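Local coordinates for protein mRNA export factor MEX67 (Candida albicans, PDB 1Q40) that probably helps carry messenger RNA out of the nucleus, its NTF2-like domain being the part that pairs with a partner protein in related export factors, at residues S33-M36 and I37-Q40. Residues are numbered along the deposited sequence; the frame is centred on the assembly and turned at random.
Sequences SELM and ILYQ
Selenomethionine Met-36 curls round to the side of Tyr-39, three residues on, and meets its ring obliquely, CE lying 3.8 Å from CD2 of Tyr-39. Bends at chi2 (-43°) and chi3 (-51°) turn the chain toward the tyrosine. SE stands 5.2 Å from the centroid of the Tyr-39 ring in an oblique Met-aromatic contact. The flexible, unbranched chain of methionine can bend enough to bring its end methyl against the ring. The carbonyl O of Leu-35 meets the ring edge instead, near its plane, 3.6 Å from Tyr-39 CD2.

Leu-35 O also accepts a hydrogen bond from Leu-38 N at 3.0 Å, and Met-36 O one from Tyr-39 N at 3.2 Å; both run from residue i+3 to residue i, the 3-10 pattern. Leu-35 and Leu-38 meet loosely, CD2 to CD1, at 4.2 Å. A water donates to Ser-33 O and accepts from Ile-37 N, bridging the turn.

Residues 33-40 lie between helix 14-29 and strand 44-49 of the NTF2-like fold. Apolar branches suit Leu-35, packed on helix 14-29, and Leu-38, on Val-199 of strand 198-208. Met-36 packs on helix 96-105. Tyrosine adds a hydroxyl to its apolar ring: that of buried Tyr-39 is hydrogen-bonded to Asp-202 of strand 198-208 and Tyr-24 of helix 14-29.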
# COMPACT_ATOMS: atom_id res chain seq x y z
N SER B 33 19.02 8.24 -14.30
CA SER B 33 18.81 9.40 -15.17
C SER B 33 18.06 9.02 -16.45
O SER B 33 17.36 9.85 -17.02
CB SER B 33 20.15 10.08 -15.51
OG SER B 33 21.04 9.17 -16.14
N GLU B 34 18.21 7.78 -16.89
CA GLU B 34 17.56 7.29 -18.11
C GLU B 34 16.04 7.12 -17.97
O GLU B 34 15.33 7.01 -18.98
CB GLU B 34 18.20 5.98 -18.55
CG GLU B 34 19.66 6.11 -18.97
CD GLU B 34 20.13 4.98 -19.87
OE1 GLU B 34 20.99 4.19 -19.43
OE2 GLU B 34 19.65 4.89 -21.03
N LEU B 35 15.55 7.09 -16.73
CA LEU B 35 14.12 6.98 -16.45
C LEU B 35 13.38 8.31 -16.55
O LEU B 35 12.16 8.31 -16.63
CB LEU B 35 13.90 6.41 -15.05
CG LEU B 35 14.39 4.97 -14.84
CD1 LEU B 35 14.53 4.67 -13.34
CD2 LEU B 35 13.45 3.99 -15.52
N MSE B 36 14.10 9.42 -16.54
CA MSE B 36 13.49 10.74 -16.36
C MSE B 36 12.62 11.22 -17.51
O MSE B 36 11.81 12.12 -17.33
CB MSE B 36 14.54 11.80 -16.00
CG MSE B 36 15.33 11.47 -14.73
SE MSE B 36 14.20 10.79 -13.25
CE MSE B 36 12.85 12.18 -13.27
N ILE B 37 12.77 10.62 -18.69
CA ILE B 37 11.86 10.86 -19.81
C ILE B 37 10.40 10.47 -19.47
O ILE B 37 9.46 11.08 -19.99
CB ILE B 37 12.37 10.11 -21.08
CG1 ILE B 37 11.62 10.59 -22.34
CG2 ILE B 37 12.23 8.60 -20.94
CD1 ILE B 37 11.99 12.02 -22.79
N LEU B 38 10.21 9.49 -18.59
CA LEU B 38 8.87 9.07 -18.16
C LEU B 38 8.12 10.12 -17.36
O LEU B 38 6.91 10.06 -17.24
CB LEU B 38 8.95 7.79 -17.33
CG LEU B 38 9.50 6.54 -17.99
CD1 LEU B 38 9.74 5.46 -16.95
CD2 LEU B 38 8.56 6.05 -19.08
N TYR B 39 8.83 11.08 -16.79
CA TYR B 39 8.22 12.05 -15.90
C TYR B 39 8.12 13.41 -16.57
O TYR B 39 9.00 13.79 -17.34
CB TYR B 39 9.01 12.12 -14.60
CG TYR B 39 9.06 10.79 -13.86
CD1 TYR B 39 8.14 10.50 -12.84
CD2 TYR B 39 10.01 9.83 -14.17
CE1 TYR B 39 8.17 9.29 -12.16
CE2 TYR B 39 10.06 8.61 -13.50
CZ TYR B 39 9.13 8.35 -12.49
OH TYR B 39 9.17 7.15 -11.82
N GLN B 40 7.03 14.13 -16.30
CA GLN B 40 6.80 15.46 -16.83
C GLN B 40 6.63 16.48 -15.69
O GLN B 40 6.82 16.13 -14.53
CB GLN B 40 5.56 15.45 -17.73
CG GLN B 40 5.63 14.44 -18.87
CD GLN B 40 6.56 14.87 -19.99
OE1 GLN B 40 7.78 14.98 -19.79
NE2 GLN B 40 6.00 15.11 -21.18
O HOH W 1 15.88 10.12 -19.25